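Local atomic coordinates of mandelate racemase / muconate lactonizing enzyme (Burkholderia pseudomallei, PDB entry 2POD), a protein that is of uncertain function but belongs to the enolase superfamily, holds a sodium ion at three carboxylates in its barrel domain and may act as a lyase. Residues T10-E15 / S42-I47; D181-A186 / K194-R199; Y150-A155 / S348-Y353. One frame throughout, in Å; residues are numbered along the deposited sequence.

Overall arrangement
From the N terminus, the first contact met is interaction 1, where helix 40-55 folds back onto strand 5-13 and closes a loop of 26 residues made mostly of strands 19-26 and 31-37. All of this is N-terminal domain. The barrel domain comes next: interaction 3 opens at 150-155, before barrel strand 174-177, and closes only at 348-353, where strand 346-348 passes into helix 350-356, so it spans most of the barrel. Interaction 2 opens and closes within that span, joining two short helical pieces between strands 174-177 and 216-220. None of the three cross. Interactions 2 and 3 are about 7 Å apart at their nearest atoms, whereas interactions 1 and 2 have centres about 36 Å apart.

Interaction 1 of 3, residues T10-E15 / S42-I47; sequences TLRPEE and SAEAYI
E44 reaches from its helix to strand 5-13 and uses one carboxylate oxygen for each of two strand residues, T10 and R12. With CG anti to the backbone N (chi1 168°) and the chain extended beyond it, the carboxylate is delivered straight to the strand. The tight end is at T10. Its OG1 donates to E44 OE1 at 2.6 Å, meeting that oxygen on the anti side and somewhat out of the carboxylate plane; H48, one helical turn after E44, also bonds OG1 through NE2, so the hydroxyl is gripped from two residues of one helix. T10 CB lies 3.4 Å from E44 OE1. Beside this polar pair the T10 methyl CG2 meets I47 CD1 at 4.2 Å, a looser apolar touch. The setting is the N-terminal domain of the enolase superfamily, an antiparallel sheet with helices packed on it: here strand 10-13 and helix 42-47 run nearly antiparallel, their axes 9.6 Å apart. In the same helix, A45 packs on A45 of the second subunit. Toward R12 the contact opens out, and this residue is partly exposed. Its NE-H points almost straight at E44 OE2 (2.7 Å, 171°), in the guanidinium plane but from above that of the carboxylate. With the two planes 77° apart, the salt bridge runs through NE, not in the side-on, two-nitrogen manner, and NH1 stays 3.4 Å from E44 OE2. The charge of R12 probably helps keep the buried carboxylate ionised.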
loop_
_atom_site.group_PDB
_atom_site.type_symbol
_atom_site.label_atom_id
_atom_site.label_comp_id
_atom_site.label_asym_id
_atom_site.label_seq_id
_atom_site.Cartn_x
_atom_site.Cartn_y
_atom_site.Cartn_z
ATOM N N THR B 10 10.150 43.337 -22.663
ATOM C CA THR B 10 8.901 42.627 -22.956
ATOM C C THR B 10 8.084 43.312 -24.045
ATOM O O THR B 10 8.030 44.541 -24.120
ATOM C CB THR B 10 8.027 42.424 -21.705
ATOM O OG1 THR B 10 7.741 43.696 -21.112
ATOM C CG2 THR B 10 8.740 41.527 -20.691
ATOM N N LEU B 11 7.459 42.501 -24.892
ATOM C CA LEU B 11 6.685 43.001 -26.012
ATOM C C LEU B 11 5.284 42.414 -25.930
ATOM O O LEU B 11 5.117 41.190 -25.967
ATOM C CB LEU B 11 7.326 42.582 -27.345
ATOM C CG LEU B 11 8.791 42.773 -27.778
ATOM C CD1 LEU B 11 8.806 42.855 -29.290
ATOM C CD2 LEU B 11 9.493 43.995 -27.198
ATOM N N ARG B 12 4.283 43.284 -25.825
ATOM C CA ARG B 12 2.884 42.861 -25.812
ATOM C C ARG B 12 2.103 43.393 -27.017
ATOM O O ARG B 12 1.676 44.550 -27.022
ATOM C CB ARG B 12 2.199 43.311 -24.523
ATOM C CG ARG B 12 2.582 42.529 -23.281
ATOM C CD ARG B 12 1.574 42.744 -22.151
ATOM N NE ARG B 12 1.648 44.092 -21.589
ATOM C CZ ARG B 12 0.770 45.064 -21.832
ATOM N NH1 ARG B 12 0.931 46.255 -21.274
ATOM N NH2 ARG B 12 -0.266 44.850 -22.629
ATOM N N PRO B 13 1.898 42.549 -28.041
ATOM C CA PRO B 13 1.121 43.014 -29.192
ATOM C C PRO B 13 -0.378 42.965 -28.918
ATOM O O PRO B 13 -0.891 41.918 -28.526
ATOM C CB PRO B 13 1.507 42.032 -30.304
ATOM C CG PRO B 13 2.043 40.807 -29.606
ATOM C CD PRO B 13 2.346 41.148 -28.178
ATOM N N GLU B 14 -1.079 44.082 -29.108
ATOM C CA GLU B 14 -2.514 44.111 -28.789
ATOM C C GLU B 14 -3.431 43.377 -29.763
ATOM O O GLU B 14 -4.588 43.096 -29.437
ATOM C CB GLU B 14 -3.038 45.514 -28.465
ATOM C CG GLU B 14 -2.437 46.651 -29.255
ATOM C CD GLU B 14 -3.125 47.973 -28.960
ATOM O OE1 GLU B 14 -2.961 48.501 -27.835
ATOM O OE2 GLU B 14 -3.837 48.473 -29.855
ATOM N N GLU B 15 -2.910 43.040 -30.937
ATOM C CA GLU B 15 -3.609 42.153 -31.867
ATOM C C GLU B 15 -3.649 40.704 -31.388
ATOM O O GLU B 15 -4.595 39.971 -31.698
ATOM C CB GLU B 15 -3.012 42.227 -33.279
ATOM C CG GLU B 15 -1.554 42.662 -33.341
ATOM C CD GLU B 15 -1.378 44.167 -33.537
ATOM O OE1 GLU B 15 -0.807 44.818 -32.636
ATOM O OE2 GLU B 15 -1.807 44.695 -34.588
ATOM N N SER B 42 0.350 39.918 -16.528
ATOM C CA SER B 42 0.773 39.454 -15.211
ATOM C C SER B 42 2.163 38.829 -15.251
ATOM O O SER B 42 2.976 39.056 -14.347
ATOM C CB SER B 42 -0.261 38.521 -14.575
ATOM O OG SER B 42 -0.463 37.348 -15.341
ATOM N N ALA B 43 2.435 38.065 -16.309
ATOM C CA ALA B 43 3.782 37.563 -16.578
ATOM C C ALA B 43 4.800 38.681 -16.834
ATOM O O ALA B 43 5.912 38.637 -16.295
ATOM C CB ALA B 43 3.766 36.555 -17.723
ATOM N N GLU B 44 4.412 39.683 -17.627
ATOM C CA GLU B 44 5.251 40.864 -17.865
ATOM C C GLU B 44 5.545 41.623 -16.571
ATOM O O GLU B 44 6.693 41.980 -16.297
ATOM C CB GLU B 44 4.612 41.800 -18.908
ATOM C CG GLU B 44 5.265 43.179 -19.010
ATOM C CD GLU B 44 4.611 44.082 -20.036
ATOM O OE1 GLU B 44 5.176 44.230 -21.146
ATOM O OE2 GLU B 44 3.540 44.649 -19.729
ATOM N N ALA B 45 4.507 41.849 -15.773
ATOM C CA ALA B 45 4.652 42.587 -14.528
ATOM C C ALA B 45 5.579 41.876 -13.550
ATOM O O ALA B 45 6.366 42.529 -12.866
ATOM C CB ALA B 45 3.300 42.853 -13.897
ATOM N N TYR B 46 5.493 40.542 -13.513
ATOM C CA TYR B 46 6.404 39.705 -12.727
ATOM C C TYR B 46 7.867 39.841 -13.177
ATOM O O TYR B 46 8.765 39.969 -12.339
ATOM C CB TYR B 46 5.978 38.226 -12.772
ATOM C CG TYR B 46 7.103 37.279 -12.401
ATOM C CD1 TYR B 46 7.802 36.570 -13.386
ATOM C CD2 TYR B 46 7.503 37.133 -11.069
ATOM C CE1 TYR B 46 8.849 35.735 -13.048
ATOM C CE2 TYR B 46 8.547 36.296 -10.727
ATOM C CZ TYR B 46 9.212 35.598 -11.715
ATOM O OH TYR B 46 10.251 34.774 -11.368
ATOM N N ILE B 47 8.099 39.772 -14.488
ATOM C CA ILE B 47 9.451 39.896 -15.042
ATOM C C ILE B 47 10.138 41.187 -14.594
ATOM O O ILE B 47 11.254 41.144 -14.080
ATOM C CB ILE B 47 9.471 39.744 -16.569
ATOM C CG1 ILE B 47 9.242 38.276 -16.947
ATOM C CG2 ILE B 47 10.804 40.258 -17.167
ATOM C CD1 ILE B 47 9.009 38.050 -18.441
#

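Interaction 2 of 3, residues D181-A186 / K194-R199; sequences DPYAEA and KSDLKR
Y183 lays its ring against D196, in the first turn of helix 194-200, and the phenol end extends on toward R199. The apolar part is a CH-pi contact: D196 CB stands over one face of the ring, 4.2 Å from its centroid and 25° off the normal. The backbone carbonyl oxygen of D196 sits over the same face, displaced toward the rim, so the helix presents both side chain and main chain to the tyrosine. The carboxylate group meets the rim of the ring: D196 OD1 comes within 3.4 Å of Y183 CD2 and D196 CG within 3.6 Å of Y183 CE2, with carboxylate and ring planes tilted 35° apart.

The ionic part lies wholly within the helix. R199, one turn on and bent at chi3 (-53°), turns NH1 back to D196 OD2 at 2.8 Å, a salt bridge whose hydrogen bond is bent and weak. The same NH1 is 3.7 Å from Y183 OH, approaching obliquely without a bond.

Both pieces belong to the barrel's beta-alpha-beta crossover from strand 174-177 to strand 216-220, which ends in the metal ligand E220. On the same helix, K198 pairs with D213 of the third subunit. The carboxylate oxygens lie off the ring centre, beside the CD2 and CE2 rim with its weakly positive hydrogens, and R199 probably neutralises part of their charge, leaving a contact of van der Waals packing and weak electrostatics.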
loop_
_atom_site.group_PDB
_atom_site.type_symbol
_atom_site.label_atom_id
_atom_site.label_comp_id
_atom_site.label_asym_id
_atom_site.label_seq_id
_atom_site.Cartn_x
_atom_site.Cartn_y
_atom_site.Cartn_z
ATOM N N ASP B 181 -16.609 19.954 -24.925
ATOM C CA ASP B 181 -16.525 21.292 -24.327
ATOM C C ASP B 181 -17.816 22.085 -24.027
ATOM O O ASP B 181 -17.936 22.624 -22.921
ATOM C CB ASP B 181 -15.522 22.161 -25.090
ATOM C CG ASP B 181 -14.086 21.740 -24.852
ATOM O OD1 ASP B 181 -13.831 20.531 -24.640
ATOM O OD2 ASP B 181 -13.208 22.631 -24.873
ATOM N N PRO B 182 -18.778 22.168 -24.987
ATOM C CA PRO B 182 -19.919 23.050 -24.693
ATOM C C PRO B 182 -20.907 22.483 -23.671
ATOM O O PRO B 182 -21.735 23.228 -23.134
ATOM C CB PRO B 182 -20.613 23.210 -26.057
ATOM C CG PRO B 182 -19.711 22.567 -27.065
ATOM C CD PRO B 182 -18.930 21.549 -26.319
ATOM N N TYR B 183 -20.814 21.182 -23.404
ATOM C CA TYR B 183 -21.731 20.522 -22.479
ATOM C C TYR B 183 -21.297 20.625 -21.015
ATOM O O TYR B 183 -22.099 20.392 -20.110
ATOM C CB TYR B 183 -22.000 19.082 -22.923
ATOM C CG TYR B 183 -22.480 19.019 -24.359
ATOM C CD1 TYR B 183 -21.652 18.539 -25.370
ATOM C CD2 TYR B 183 -23.750 19.483 -24.710
ATOM C CE1 TYR B 183 -22.082 18.502 -26.694
ATOM C CE2 TYR B 183 -24.189 19.455 -26.027
ATOM C CZ TYR B 183 -23.351 18.961 -27.015
ATOM O OH TYR B 183 -23.784 18.927 -28.324
ATOM N N ALA B 184 -20.046 21.018 -20.798
ATOM C CA ALA B 184 -19.485 21.197 -19.458
ATOM C C ALA B 184 -20.095 22.352 -18.663
ATOM O O ALA B 184 -20.382 22.201 -17.474
ATOM C CB ALA B 184 -17.982 21.352 -19.538
ATOM N N GLU B 185 -20.291 23.496 -19.321
ATOM C CA GLU B 185 -20.623 24.752 -18.638
ATOM C C GLU B 185 -22.048 24.814 -18.084
ATOM O O GLU B 185 -22.318 25.561 -17.144
ATOM C CB GLU B 185 -20.327 25.970 -19.527
ATOM C CG GLU B 185 -20.878 25.887 -20.958
ATOM C CD GLU B 185 -22.037 26.845 -21.214
ATOM O OE1 GLU B 185 -21.906 28.051 -20.905
ATOM O OE2 GLU B 185 -23.078 26.387 -21.736
ATOM N N ALA B 186 -22.947 24.019 -18.660
ATOM C CA ALA B 186 -24.326 23.915 -18.180
ATOM C C ALA B 186 -24.434 23.271 -16.798
ATOM O O ALA B 186 -25.355 23.577 -16.032
ATOM C CB ALA B 186 -25.178 23.151 -19.187
ATOM N N LYS B 194 -27.353 11.643 -21.694
ATOM C CA LYS B 194 -27.066 10.535 -22.619
ATOM C C LYS B 194 -27.229 10.924 -24.091
ATOM O O LYS B 194 -26.561 10.364 -24.963
ATOM C CB LYS B 194 -27.960 9.334 -22.302
ATOM C CG LYS B 194 -27.282 8.243 -21.473
ATOM C CD LYS B 194 -28.198 7.715 -20.375
ATOM C CE LYS B 194 -28.908 6.439 -20.792
ATOM N NZ LYS B 194 -30.235 6.324 -20.125
ATOM N N SER B 195 -28.114 11.884 -24.352
ATOM C CA SER B 195 -28.381 12.356 -25.704
ATOM C C SER B 195 -27.372 13.416 -26.153
ATOM O O SER B 195 -26.977 13.446 -27.321
ATOM C CB SER B 195 -29.828 12.861 -25.828
ATOM O OG SER B 195 -30.005 14.139 -25.233
ATOM N N ASP B 196 -26.952 14.274 -25.224
ATOM C CA ASP B 196 -25.850 15.212 -25.470
ATOM C C ASP B 196 -24.519 14.498 -25.686
ATOM O O ASP B 196 -23.662 14.983 -26.426
ATOM C CB ASP B 196 -25.719 16.221 -24.321
ATOM C CG ASP B 196 -26.677 17.402 -24.455
ATOM O OD1 ASP B 196 -26.720 18.236 -23.524
ATOM O OD2 ASP B 196 -27.382 17.508 -25.485
ATOM N N LEU B 197 -24.362 13.347 -25.039
ATOM C CA LEU B 197 -23.188 12.505 -25.205
ATOM C C LEU B 197 -23.137 11.904 -26.604
ATOM O O LEU B 197 -22.080 11.892 -27.242
ATOM C CB LEU B 197 -23.160 11.408 -24.125
ATOM C CG LEU B 197 -21.920 10.518 -23.944
ATOM C CD1 LEU B 197 -20.606 11.247 -24.191
ATOM C CD2 LEU B 197 -21.911 9.852 -22.570
ATOM N N LYS B 198 -24.289 11.431 -27.074
ATOM C CA LYS B 198 -24.426 10.840 -28.405
ATOM C C LYS B 198 -24.252 11.871 -29.526
ATOM O O LYS B 198 -23.791 11.534 -30.620
ATOM C CB LYS B 198 -25.779 10.139 -28.539
ATOM C CG LYS B 198 -25.743 8.887 -29.400
ATOM C CD LYS B 198 -25.608 7.627 -28.553
ATOM C CE LYS B 198 -26.943 6.917 -28.408
ATOM N NZ LYS B 198 -27.276 6.674 -26.980
ATOM N N ARG B 199 -24.615 13.119 -29.240
ATOM C CA ARG B 199 -24.453 14.212 -30.194
ATOM C C ARG B 199 -23.022 14.746 -30.220
ATOM O O ARG B 199 -22.566 15.269 -31.236
ATOM C CB ARG B 199 -25.437 15.343 -29.888
ATOM C CG ARG B 199 -26.111 15.928 -31.128
ATOM C CD ARG B 199 -27.095 17.052 -30.786
ATOM N NE ARG B 199 -28.086 16.653 -29.785
ATOM C CZ ARG B 199 -28.219 17.219 -28.587
ATOM N NH1 ARG B 199 -27.422 18.220 -28.223
ATOM N NH2 ARG B 199 -29.150 16.781 -27.749
#

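Interaction 3 of 3, residues Y150-A155 / S348-Y353; sequences YDDLNA and SVRAFY
R350 has the ring of Y150 over one face of its guanidinium and the carboxylate of D152 at its edge. From CB the chain leaves with CG set between the backbone N and the carbonyl carbon (chi1 60°), then runs extended to NE. CG passes 3.5 Å from D152 OD2. CD comes next, standing over the face of the Y150 ring in a CH-pi contact, 4.0 Å from the centroid. NE then donates to D152 OD2 at 2.9 Å along its syn lone pair, almost straight (173°). The salt bridge lies near the closure of the (beta/alpha) barrel, where strand 117-122 pairs in parallel with both 174-177 and 346-348; helix 152-158 comes before the former and helix 350-356 follows the latter. From that middle strand N121 OD1 takes the R350 backbone N-H. Farther out, the guanidinium lies 27° from the ring plane, with Y150 CD1 over its face 3.4 Å from NE, and NH1 lies 3.8 Å from Y150 CE1. At the tip NH2 gives D152 OD1 a 3.0 Å bond, completing a side-on salt bridge, and also pairs with D166 of helix 160-170. Alongside, Y150 CB packs on A351 CB at 3.8 Å.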
loop_
_atom_site.group_PDB
_atom_site.type_symbol
_atom_site.label_atom_id
_atom_site.label_comp_id
_atom_site.label_asym_id
_atom_site.label_seq_id
_atom_site.Cartn_x
_atom_site.Cartn_y
_atom_site.Cartn_z
ATOM N N TYR B 150 -8.547 27.581 -43.408
ATOM C CA TYR B 150 -8.460 26.574 -42.356
ATOM C C TYR B 150 -9.443 26.871 -41.225
ATOM O O TYR B 150 -9.062 27.336 -40.144
ATOM C CB TYR B 150 -7.026 26.452 -41.836
ATOM C CG TYR B 150 -6.000 26.082 -42.890
ATOM C CD1 TYR B 150 -6.224 25.026 -43.779
ATOM C CD2 TYR B 150 -4.799 26.782 -42.988
ATOM C CE1 TYR B 150 -5.280 24.684 -44.740
ATOM C CE2 TYR B 150 -3.851 26.449 -43.944
ATOM C CZ TYR B 150 -4.096 25.400 -44.816
ATOM O OH TYR B 150 -3.150 25.071 -45.763
ATOM N N ASP B 151 -10.713 26.584 -41.495
ATOM C CA ASP B 151 -11.815 26.864 -40.580
ATOM C C ASP B 151 -12.043 25.668 -39.643
ATOM O O ASP B 151 -13.137 25.107 -39.588
ATOM C CB ASP B 151 -13.078 27.171 -41.402
ATOM C CG ASP B 151 -14.167 27.850 -40.591
ATOM O OD1 ASP B 151 -13.847 28.658 -39.692
ATOM O OD2 ASP B 151 -15.354 27.566 -40.861
ATOM N N ASP B 152 -11.001 25.289 -38.904
ATOM C CA ASP B 152 -10.829 23.907 -38.446
ATOM C C ASP B 152 -11.638 23.549 -37.196
ATOM O O ASP B 152 -11.989 22.388 -37.000
ATOM C CB ASP B 152 -9.345 23.575 -38.250
ATOM C CG ASP B 152 -8.601 23.381 -39.565
ATOM O OD1 ASP B 152 -9.252 23.287 -40.630
ATOM O OD2 ASP B 152 -7.353 23.320 -39.536
ATOM N N LEU B 153 -11.926 24.548 -36.360
ATOM C CA LEU B 153 -12.875 24.401 -35.254
ATOM C C LEU B 153 -14.293 24.127 -35.742
ATOM O O LEU B 153 -14.927 23.169 -35.297
ATOM C CB LEU B 153 -12.851 25.628 -34.337
ATOM C CG LEU B 153 -13.903 25.683 -33.221
ATOM C CD1 LEU B 153 -13.470 24.888 -31.991
ATOM C CD2 LEU B 153 -14.240 27.122 -32.854
ATOM N N ASN B 154 -14.778 24.966 -36.656
ATOM C CA ASN B 154 -16.103 24.786 -37.242
ATOM C C ASN B 154 -16.189 23.539 -38.104
ATOM O O ASN B 154 -17.229 22.880 -38.142
ATOM C CB ASN B 154 -16.523 26.021 -38.046
ATOM C CG ASN B 154 -17.117 27.113 -37.171
ATOM O OD1 ASN B 154 -18.151 26.919 -36.523
ATOM N ND2 ASN B 154 -16.462 28.272 -37.150
ATOM N N ALA B 155 -15.086 23.220 -38.781
ATOM C CA ALA B 155 -14.961 21.976 -39.529
ATOM C C ALA B 155 -15.197 20.720 -38.676
ATOM O O ALA B 155 -16.017 19.887 -39.056
ATOM C CB ALA B 155 -13.628 21.908 -40.265
ATOM N N SER B 348 1.056 20.988 -33.806
ATOM C CA SER B 348 1.045 22.204 -34.608
ATOM C C SER B 348 -0.375 22.522 -35.069
ATOM O O SER B 348 -1.242 21.640 -35.103
ATOM C CB SER B 348 1.978 22.057 -35.812
ATOM O OG SER B 348 1.434 21.170 -36.781
ATOM N N VAL B 349 -0.608 23.789 -35.407
ATOM C CA VAL B 349 -1.909 24.250 -35.901
ATOM C C VAL B 349 -1.715 24.920 -37.265
ATOM O O VAL B 349 -1.043 25.943 -37.360
ATOM C CB VAL B 349 -2.566 25.250 -34.910
ATOM C CG1 VAL B 349 -3.977 25.607 -35.353
ATOM C CG2 VAL B 349 -2.609 24.667 -33.518
ATOM N N ARG B 350 -2.298 24.338 -38.311
ATOM C CA ARG B 350 -2.049 24.789 -39.684
ATOM C C ARG B 350 -2.558 26.199 -39.989
ATOM O O ARG B 350 -1.916 26.943 -40.731
ATOM C CB ARG B 350 -2.524 23.761 -40.721
ATOM C CG ARG B 350 -4.006 23.433 -40.665
ATOM C CD ARG B 350 -4.388 22.399 -41.699
ATOM N NE ARG B 350 -5.841 22.286 -41.793
ATOM C CZ ARG B 350 -6.495 21.677 -42.778
ATOM N NH1 ARG B 350 -5.834 21.102 -43.773
ATOM N NH2 ARG B 350 -7.819 21.644 -42.762
ATOM N N ALA B 351 -3.678 26.571 -39.366
ATOM C CA ALA B 351 -4.197 27.947 -39.394
ATOM C C ALA B 351 -3.262 28.976 -38.749
ATOM O O ALA B 351 -3.429 30.183 -38.941
ATOM C CB ALA B 351 -5.571 28.004 -38.736
ATOM N N PHE B 352 -2.290 28.497 -37.980
ATOM C CA PHE B 352 -1.356 29.372 -37.285
ATOM C C PHE B 352 -0.082 29.528 -38.119
ATOM O O PHE B 352 0.315 30.654 -38.436
ATOM C CB PHE B 352 -1.025 28.817 -35.891
ATOM C CG PHE B 352 -2.086 29.069 -34.840
ATOM C CD1 PHE B 352 -3.429 29.250 -35.178
ATOM C CD2 PHE B 352 -1.732 29.094 -33.490
ATOM C CE1 PHE B 352 -4.393 29.474 -34.196
ATOM C CE2 PHE B 352 -2.693 29.312 -32.498
ATOM C CZ PHE B 352 -4.026 29.502 -32.854
ATOM N N TYR B 353 0.541 28.403 -38.486
ATOM C CA TYR B 353 1.800 28.428 -39.242
ATOM C C TYR B 353 1.712 28.767 -40.734
ATOM O O TYR B 353 2.673 29.288 -41.303
ATOM C CB TYR B 353 2.696 27.201 -38.967
ATOM C CG TYR B 353 2.147 25.861 -39.420
ATOM C CD1 TYR B 353 2.122 25.505 -40.770
ATOM C CD2 TYR B 353 1.687 24.932 -38.492
ATOM C CE1 TYR B 353 1.625 24.276 -41.183
ATOM C CE2 TYR B 353 1.192 23.700 -38.896
ATOM C CZ TYR B 353 1.159 23.380 -40.239
ATOM O OH TYR B 353 0.668 22.159 -40.635
HETATM O O HOH W 1 -5.803 24.461 -37.876
#